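Local coordinates for predicted metal-dependent phosphohydrolase (Magnetospirillum magnetotacticum MS-1, PDB 3KH1), which probably removes the phosphate from deoxynucleoside 5'-monophosphates as a metal-dependent hydrolase of the HD-domain family, at residues T25-Q29 with G83-I87; H44-A49 with L72-D76; I77-A82 with A103-F108. All coordinates share one frame; numbering follows the deposited sequence.

Interaction 1. Residues T25-Q29 with G83-I87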
loop_
_atom_site.group_PDB
_atom_site.type_symbol
_atom_site.label_atom_id
_atom_site.label_comp_id
_atom_site.label_asym_id
_atom_site.label_seq_id
_atom_site.Cartn_x
_atom_site.Cartn_y
_atom_site.Cartn_z
ATOM N N THR A 25 4.420 -11.433 -1.678
ATOM C CA THR A 25 4.459 -12.867 -1.512
ATOM C C THR A 25 4.591 -13.298 -0.048
ATOM O O THR A 25 4.600 -14.483 0.233
ATOM C CB THR A 25 5.691 -13.509 -2.328
ATOM O OG1 THR A 25 6.914 -13.146 -1.705
ATOM C CG2 THR A 25 5.739 -13.056 -3.700
ATOM N N ILE A 26 4.709 -12.346 0.878
ATOM C CA ILE A 26 4.901 -12.651 2.316
ATOM C C ILE A 26 3.539 -12.660 2.977
ATOM O O ILE A 26 2.812 -11.640 3.000
ATOM C CB ILE A 26 5.824 -11.654 2.997
ATOM C CG1 ILE A 26 7.170 -11.529 2.281
ATOM C CG2 ILE A 26 6.023 -12.033 4.495
ATOM C CD1 ILE A 26 7.973 -12.830 2.204
ATOM N N LEU A 27 3.151 -13.802 3.503
ATOM C CA LEU A 27 1.795 -14.003 4.066
ATOM C C LEU A 27 1.732 -13.918 5.588
ATOM O O LEU A 27 2.603 -14.406 6.309
ATOM C CB LEU A 27 1.234 -15.352 3.627
ATOM C CG LEU A 27 1.177 -15.486 2.088
ATOM C CD1 LEU A 27 0.652 -16.788 1.609
ATOM C CD2 LEU A 27 0.402 -14.287 1.447
ATOM N N ARG A 28 0.688 -13.280 6.054
ATOM C CA ARG A 28 0.370 -13.125 7.460
ATOM C C ARG A 28 -0.633 -14.198 7.887
ATOM O O ARG A 28 -1.177 -14.932 7.056
ATOM C CB ARG A 28 -0.262 -11.747 7.665
ATOM C CG ARG A 28 0.697 -10.622 7.387
ATOM C CD ARG A 28 0.068 -9.264 7.260
ATOM N NE ARG A 28 -0.826 -8.976 8.347
ATOM C CZ ARG A 28 -0.560 -8.537 9.549
ATOM N NH1 ARG A 28 0.645 -8.113 9.839
ATOM N NH2 ARG A 28 -1.576 -8.394 10.433
ATOM N N GLN A 29 -0.945 -14.257 9.181
ATOM C CA GLN A 29 -2.037 -15.134 9.659
ATOM C C GLN A 29 -3.414 -14.476 9.665
ATOM O O GLN A 29 -4.435 -15.179 9.710
ATOM C CB GLN A 29 -1.728 -15.658 11.063
ATOM C CG GLN A 29 -0.576 -16.599 11.060
ATOM C CD GLN A 29 -0.853 -17.802 10.175
ATOM O OE1 GLN A 29 -1.809 -18.558 10.424
ATOM N NE2 GLN A 29 -0.021 -17.993 9.136
ATOM N N GLY A 83 10.684 -12.986 6.572
ATOM C CA GLY A 83 9.371 -13.618 6.716
ATOM C C GLY A 83 8.532 -12.930 7.772
ATOM O O GLY A 83 8.959 -11.994 8.432
ATOM N N ASP A 84 7.303 -13.375 7.893
ATOM C CA ASP A 84 6.400 -12.885 8.884
ATOM C C ASP A 84 6.492 -13.755 10.139
ATOM O O ASP A 84 6.740 -14.970 10.059
ATOM C CB ASP A 84 4.971 -12.942 8.335
ATOM C CG ASP A 84 3.941 -12.440 9.329
ATOM O OD1 ASP A 84 4.025 -11.251 9.627
ATOM O OD2 ASP A 84 3.082 -13.208 9.788
ATOM N N THR A 85 6.322 -13.102 11.292
ATOM C CA THR A 85 6.239 -13.775 12.566
ATOM C C THR A 85 4.900 -13.414 13.197
ATOM O O THR A 85 4.640 -12.236 13.443
ATOM C CB THR A 85 7.398 -13.291 13.515
ATOM O OG1 THR A 85 8.714 -13.443 12.888
ATOM C CG2 THR A 85 7.378 -14.101 14.806
ATOM N N PHE A 86 4.069 -14.404 13.488
ATOM C CA PHE A 86 2.769 -14.141 14.114
ATOM C C PHE A 86 3.011 -13.568 15.507
ATOM O O PHE A 86 3.860 -14.054 16.229
ATOM C CB PHE A 86 1.981 -15.420 14.175
ATOM C CG PHE A 86 0.594 -15.271 14.745
ATOM C CD1 PHE A 86 -0.298 -14.343 14.241
ATOM C CD2 PHE A 86 0.206 -16.077 15.783
ATOM C CE1 PHE A 86 -1.593 -14.261 14.751
ATOM C CE2 PHE A 86 -1.063 -16.008 16.326
ATOM C CZ PHE A 86 -1.984 -15.101 15.792
ATOM N N ILE A 87 2.278 -12.521 15.849
ATOM C CA ILE A 87 2.552 -11.748 17.055
ATOM C C ILE A 87 2.531 -12.592 18.311
ATOM O O ILE A 87 3.304 -12.341 19.231
ATOM C CB ILE A 87 1.540 -10.545 17.145
ATOM C CG1 ILE A 87 1.861 -9.627 18.322
ATOM C CG2 ILE A 87 0.083 -11.052 17.281
ATOM C CD1 ILE A 87 2.934 -8.715 18.090
HETATM O O HOH W 1 2.321 -16.086 8.632
HETATM O O HOH W 2 0.881 -13.013 11.089
#

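Interaction 2. Residues H44-A49 with L72-D76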
loop_
_atom_site.group_PDB
_atom_site.type_symbol
_atom_site.label_atom_id
_atom_site.label_comp_id
_atom_site.label_asym_id
_atom_site.label_seq_id
_atom_site.Cartn_x
_atom_site.Cartn_y
_atom_site.Cartn_z
ATOM N N HIS A 44 -1.549 -5.533 3.396
ATOM C CA HIS A 44 -1.673 -5.090 4.795
ATOM C C HIS A 44 -1.159 -3.670 4.942
ATOM O O HIS A 44 -1.859 -2.828 5.535
ATOM C CB HIS A 44 -0.903 -6.040 5.730
ATOM C CG HIS A 44 -0.959 -5.646 7.167
ATOM N ND1 HIS A 44 -2.062 -5.912 7.961
ATOM C CD2 HIS A 44 -0.101 -4.930 7.942
ATOM C CE1 HIS A 44 -1.829 -5.451 9.181
ATOM N NE2 HIS A 44 -0.679 -4.812 9.181
ATOM N N SER A 45 0.033 -3.389 4.391
ATOM C CA SER A 45 0.598 -2.054 4.486
ATOM C C SER A 45 -0.292 -1.052 3.712
ATOM O O SER A 45 -0.450 0.086 4.175
ATOM C CB SER A 45 2.042 -2.025 4.014
ATOM O OG SER A 45 2.881 -2.586 5.020
ATOM N N TRP A 46 -0.821 -1.415 2.537
ATOM C CA TRP A 46 -1.810 -0.555 1.877
ATOM C C TRP A 46 -2.917 -0.178 2.851
ATOM O O TRP A 46 -3.293 0.989 2.961
ATOM C CB TRP A 46 -2.432 -1.274 0.648
ATOM C CG TRP A 46 -3.654 -0.539 0.158
ATOM C CD1 TRP A 46 -3.651 0.569 -0.595
ATOM C CD2 TRP A 46 -5.010 -0.863 0.441
ATOM N NE1 TRP A 46 -4.910 1.011 -0.789
ATOM C CE2 TRP A 46 -5.780 0.135 -0.162
ATOM C CE3 TRP A 46 -5.626 -1.890 1.139
ATOM C CZ2 TRP A 46 -7.162 0.176 -0.066
ATOM C CZ3 TRP A 46 -7.030 -1.884 1.195
ATOM C CH2 TRP A 46 -7.776 -0.850 0.606
ATOM N N HIS A 47 -3.468 -1.160 3.516
ATOM C CA HIS A 47 -4.639 -0.947 4.328
ATOM C C HIS A 47 -4.371 -0.050 5.499
ATOM O O HIS A 47 -5.113 0.903 5.754
ATOM C CB HIS A 47 -5.146 -2.306 4.807
ATOM C CG HIS A 47 -6.608 -2.356 5.142
ATOM N ND1 HIS A 47 -7.212 -3.528 5.525
ATOM C CD2 HIS A 47 -7.572 -1.402 5.170
ATOM C CE1 HIS A 47 -8.502 -3.299 5.732
ATOM N NE2 HIS A 47 -8.759 -2.027 5.507
ATOM N N ILE A 48 -3.256 -0.270 6.187
ATOM C CA ILE A 48 -2.947 0.547 7.370
ATOM C C ILE A 48 -2.536 1.958 6.980
ATOM O O ILE A 48 -2.827 2.901 7.683
ATOM C CB ILE A 48 -1.782 0.005 8.249
ATOM C CG1 ILE A 48 -1.763 -1.519 8.431
ATOM C CG2 ILE A 48 -1.822 0.673 9.639
ATOM C CD1 ILE A 48 -3.137 -2.122 8.790
ATOM N N ALA A 49 -1.790 2.105 5.879
ATOM C CA ALA A 49 -1.452 3.464 5.427
ATOM C C ALA A 49 -2.690 4.255 5.037
ATOM O O ALA A 49 -2.778 5.450 5.333
ATOM C CB ALA A 49 -0.442 3.414 4.257
ATOM N N LEU A 72 4.518 3.373 7.502
ATOM C CA LEU A 72 3.722 2.167 7.352
ATOM C C LEU A 72 3.961 1.492 6.012
ATOM O O LEU A 72 3.974 0.258 5.929
ATOM C CB LEU A 72 2.238 2.469 7.551
ATOM C CG LEU A 72 1.849 2.769 9.017
ATOM C CD1 LEU A 72 0.436 3.371 9.050
ATOM C CD2 LEU A 72 1.962 1.528 9.831
ATOM N N LEU A 73 4.092 2.249 4.950
ATOM C CA LEU A 73 4.334 1.651 3.628
ATOM C C LEU A 73 5.637 0.842 3.645
ATOM O O LEU A 73 5.745 -0.164 2.957
ATOM C CB LEU A 73 4.396 2.683 2.540
ATOM C CG LEU A 73 3.049 3.403 2.279
ATOM C CD1 LEU A 73 3.271 4.583 1.324
ATOM C CD2 LEU A 73 2.016 2.416 1.654
ATOM N N ILE A 74 6.630 1.253 4.437
ATOM C CA ILE A 74 7.929 0.561 4.402
ATOM C C ILE A 74 8.167 -0.383 5.579
ATOM O O ILE A 74 9.184 -1.080 5.603
ATOM C CB ILE A 74 9.118 1.547 4.214
ATOM C CG1 ILE A 74 9.287 2.541 5.361
ATOM C CG2 ILE A 74 8.928 2.284 2.907
ATOM C CD1 ILE A 74 10.026 2.003 6.608
ATOM N N HIS A 75 7.274 -0.397 6.580
ATOM C CA HIS A 75 7.551 -1.054 7.852
ATOM C C HIS A 75 7.790 -2.550 7.784
ATOM O O HIS A 75 8.443 -3.070 8.670
ATOM C CB HIS A 75 6.457 -0.742 8.931
ATOM C CG HIS A 75 5.276 -1.662 8.877
ATOM N ND1 HIS A 75 4.264 -1.561 7.925
ATOM C CD2 HIS A 75 4.978 -2.752 9.636
ATOM C CE1 HIS A 75 3.390 -2.549 8.118
ATOM N NE2 HIS A 75 3.791 -3.268 9.166
ATOM N N ASP A 76 7.236 -3.208 6.769
ATOM C CA ASP A 76 7.404 -4.631 6.590
ATOM C C ASP A 76 8.334 -5.036 5.460
ATOM O O ASP A 76 8.515 -6.227 5.189
ATOM C CB ASP A 76 6.058 -5.350 6.418
ATOM C CG ASP A 76 5.451 -5.793 7.742
ATOM O OD1 ASP A 76 6.190 -5.877 8.753
ATOM O OD2 ASP A 76 4.250 -6.122 7.698
HETATM O O HOH W 3 2.485 -4.931 6.128
HETATM O O HOH W 4 5.602 -2.525 4.556
#

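Interaction 3. Residues I77-A82 with A103-F108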
loop_
_atom_site.group_PDB
_atom_site.type_symbol
_atom_site.label_atom_id
_atom_site.label_comp_id
_atom_site.label_asym_id
_atom_site.label_seq_id
_atom_site.Cartn_x
_atom_site.Cartn_y
_atom_site.Cartn_z
ATOM N N ILE A 77 9.018 -4.099 4.843
ATOM C CA ILE A 77 9.962 -4.474 3.776
ATOM C C ILE A 77 10.982 -5.509 4.221
ATOM O O ILE A 77 11.312 -6.432 3.443
ATOM C CB ILE A 77 10.577 -3.230 3.121
ATOM C CG1 ILE A 77 9.493 -2.551 2.211
ATOM C CG2 ILE A 77 11.886 -3.583 2.370
ATOM C CD1 ILE A 77 9.883 -1.159 1.698
ATOM N N VAL A 78 11.455 -5.403 5.470
ATOM C CA VAL A 78 12.386 -6.420 5.949
ATOM C C VAL A 78 11.858 -7.853 5.884
ATOM O O VAL A 78 12.659 -8.818 5.783
ATOM C CB VAL A 78 12.874 -6.147 7.399
ATOM C CG1 VAL A 78 13.785 -4.881 7.411
ATOM C CG2 VAL A 78 11.691 -6.079 8.413
ATOM N N GLU A 79 10.536 -8.028 5.917
ATOM C CA GLU A 79 9.950 -9.369 5.853
ATOM C C GLU A 79 10.173 -10.088 4.519
ATOM O O GLU A 79 9.999 -11.300 4.441
ATOM C CB GLU A 79 8.463 -9.353 6.275
ATOM C CG GLU A 79 8.276 -8.769 7.709
ATOM C CD GLU A 79 6.992 -9.158 8.401
ATOM O OE1 GLU A 79 6.059 -9.627 7.759
ATOM O OE2 GLU A 79 6.969 -9.004 9.656
ATOM N N ILE A 80 10.517 -9.363 3.455
ATOM C CA ILE A 80 10.912 -10.001 2.192
ATOM C C ILE A 80 11.930 -11.085 2.450
ATOM O O ILE A 80 11.847 -12.149 1.837
ATOM C CB ILE A 80 11.405 -8.976 1.153
ATOM C CG1 ILE A 80 10.251 -8.112 0.653
ATOM C CG2 ILE A 80 12.147 -9.648 0.003
ATOM C CD1 ILE A 80 10.679 -6.855 -0.027
ATOM N N ASP A 81 12.935 -10.792 3.283
ATOM C CA ASP A 81 13.954 -11.759 3.628
ATOM C C ASP A 81 13.659 -12.462 4.956
ATOM O O ASP A 81 14.012 -13.642 5.128
ATOM C CB ASP A 81 15.345 -11.104 3.739
ATOM C CG ASP A 81 15.927 -10.613 2.411
ATOM O OD1 ASP A 81 15.323 -10.830 1.316
ATOM O OD2 ASP A 81 17.079 -10.060 2.521
ATOM N N ALA A 82 13.095 -11.744 5.932
ATOM C CA ALA A 82 12.931 -12.312 7.286
ATOM C C ALA A 82 11.656 -13.130 7.470
ATOM O O ALA A 82 11.565 -13.880 8.456
ATOM C CB ALA A 82 13.009 -11.227 8.353
ATOM N N ALA A 103 18.120 -8.320 6.847
ATOM C CA ALA A 103 17.215 -7.974 5.755
ATOM C C ALA A 103 17.303 -6.469 5.454
ATOM O O ALA A 103 17.366 -6.048 4.284
ATOM C CB ALA A 103 15.794 -8.363 6.141
ATOM N N ALA A 104 17.234 -5.662 6.500
ATOM C CA ALA A 104 17.309 -4.207 6.354
ATOM C C ALA A 104 18.576 -3.797 5.611
ATOM O O ALA A 104 18.530 -2.987 4.676
ATOM C CB ALA A 104 17.230 -3.539 7.672
ATOM N N ALA A 105 19.710 -4.364 6.017
ATOM C CA ALA A 105 20.963 -4.052 5.348
ATOM C C ALA A 105 20.960 -4.364 3.839
ATOM O O ALA A 105 21.434 -3.542 3.041
ATOM C CB ALA A 105 22.131 -4.727 6.048
ATOM N N ARG A 106 20.405 -5.504 3.439
ATOM C CA ARG A 106 20.406 -5.896 2.046
ATOM C C ARG A 106 19.399 -5.090 1.252
ATOM O O ARG A 106 19.687 -4.606 0.153
ATOM C CB ARG A 106 20.087 -7.380 1.875
ATOM C CG ARG A 106 20.209 -7.834 0.423
ATOM C CD ARG A 106 19.754 -9.254 0.232
ATOM N NE ARG A 106 18.292 -9.393 0.159
ATOM C CZ ARG A 106 17.536 -9.146 -0.923
ATOM N NH1 ARG A 106 18.060 -8.709 -2.070
ATOM N NH2 ARG A 106 16.252 -9.407 -0.885
ATOM N N LEU A 107 18.184 -4.965 1.802
ATOM C CA LEU A 107 17.084 -4.367 1.067
ATOM C C LEU A 107 17.219 -2.860 0.997
ATOM O O LEU A 107 17.212 -2.300 -0.109
ATOM C CB LEU A 107 15.742 -4.796 1.677
ATOM C CG LEU A 107 15.393 -6.276 1.335
ATOM C CD1 LEU A 107 14.465 -6.868 2.361
ATOM C CD2 LEU A 107 14.877 -6.355 -0.109
ATOM N N PHE A 108 17.276 -2.176 2.143
ATOM C CA PHE A 108 17.494 -0.722 2.113
ATOM C C PHE A 108 18.845 -0.385 1.466
ATOM O O PHE A 108 18.976 0.675 0.865
ATOM C CB PHE A 108 17.338 -0.086 3.512
ATOM C CG PHE A 108 15.940 -0.269 4.085
ATOM C CD1 PHE A 108 14.818 0.206 3.414
ATOM C CD2 PHE A 108 15.726 -0.951 5.271
ATOM C CE1 PHE A 108 13.540 0.017 3.915
ATOM C CE2 PHE A 108 14.421 -1.130 5.759
ATOM C CZ PHE A 108 13.373 -0.651 5.088
#

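Interaction 1. Residues T25-Q29 with G83-I87
Asp84 swings its CG trans to its own backbone N (chi1 180°), which carries the carboxylate across to Leu27, Arg28 and Gln29; Phe86 takes the same turn and lays its ring beside Gln29. The CB of Asp84 comes within 3.4 Å of Leu27 O, while OD2 sits 3.6 Å from Arg28 CA. From OD2 onward the two segments are joined by water. Water 1 donates to Asp84 OD2 and to Leu27 O (2.9 Å) and accepts from Gln29 NE2. Water 2 gives a 2.6 Å bond to Asp84 OD2 and takes the backbone N-H of Gln29. This is the short strand 27-28 of the HD domain, its backbone bonded through Arg28 to Glu39 of strand 38-40; the loop leaves helix 79-82 at Gly83, and 83-86 runs within 11° of the direction of 26-29. The Arg28 guanidinium is turned 54° from the Asp84 carboxylate and spends its NE on Glu39. At one end Ile26 CG2 rests 3.9 Å from Asp84 N. At the other, Gln29 CB lies 3.7 Å from Phe86 CD1, and the Gln29 amide bonds through OE1 to His160; the Phe86 side chain is about 4 Å from a bound calcium ion.

Interaction 2. Residues H44-A49 with L72-D76
Leu72 and Ser45 meet where helix 65-74 runs past helix 41-54, and with Leu73 they bury more surface here than any other residue. Leu72 spreads its CD1 over the other helix, 4.1 Å from Ala49 N. Leu73 starts off away from helix 41-54, yet its CD2 curls back to Ala49 CB at 3.7 Å. Ser45 OG points into the polar half, donating to water 3 (2.6 Å), which in turn donates a hydrogen bond to Asp76 OD2. Ser45 OG also accepts from water 4, which donates to Leu73 O and receives Asp76 N-H. Ser45 OG lies 3.1 Å from His75 CE1 too. With chi1 at 86°, CG between the backbone N and the carbonyl carbon, the His75 ring turns back to its own segment, where ND1-H meets a lone pair of Leu72 O in the ring plane at 2.7 Å and 175°. Were an alanine to stand at His75, Leu72 O would probably lose this donor and a gap open beside Ser45. His75-Asp76 is the His-Asp dyad that names the HD domain; in relatives it binds metal with a preceding histidine and a later aspartate, roles consistent with His44 and its hydrogen-bonded partner Asp141. Leu73 O also accepts from Trp46 of the second subunit. The chemistry is consistent with a second shell in which Ser45, through water, and Leu72 O, directly, position Asp76 and His75.

Interaction 3. Residues I77-A82 with A103-F108
Ala103 presses its CB against Val78 O at 3.2 Å, and this is where the two backbones come nearest. That carbonyl already accepts from Asp81 N and Ala82 N, and the methyl also touches Asp81 CB, 3.7 Å away. On one flank of this point Leu107 drives CD1 to 3.4 Å from Ile77 O and against Ile80 CB. On the other, Val78 CG1 nestles on Ala104 CB at 3.7 Å and approaches the Phe108 ring obliquely. The solvent side is looser in its packing but firm in its bonding. Arg106 extends with CG trans to its backbone N, then bends at chi3 (80°) to bring NE and NH2 round to the Asp81 carboxylate. The salt bridge is side-on and two-pronged: NE to OD2 at 2.7 Å on the syn lone pair, NH2 to OD1 at 2.8 Å, both nearly straight. With the two planes only 21° apart, the pair holds each group's rotation, and NH2 also makes a salt bridge with Glu19. Behind the apolar half, Trp123 of helix 113-128 meets Val78, Ala104 and Phe108, while Phe16 of helix 8-19 lies against Ile77 and Phe108, so the contact packs against helices 113-128 and 8-19.

Following the chain from the N terminus, 25-29 comes first, and its loop closes only when the chain reaches 83-87. Nested inside that loop is interaction 2, where helix 65-74 returns to helix 41-54. Interaction 3 opens immediately afterwards at 77-82, in series with interaction 2, and closes at 103-108, beyond the end of interaction 1, so interactions 1 and 3 cross. They touch at Glu79 and Ile80, whose backbone O atoms meet Ile26 CD1, and the Glu79 carboxylate lies close to that of Asp84. Arg28 packs on His44, linking interactions 1 and 2. Together they tie the short strand 27-28, helices 41-54 and 65-74 and helix 96-108 into one HD domain.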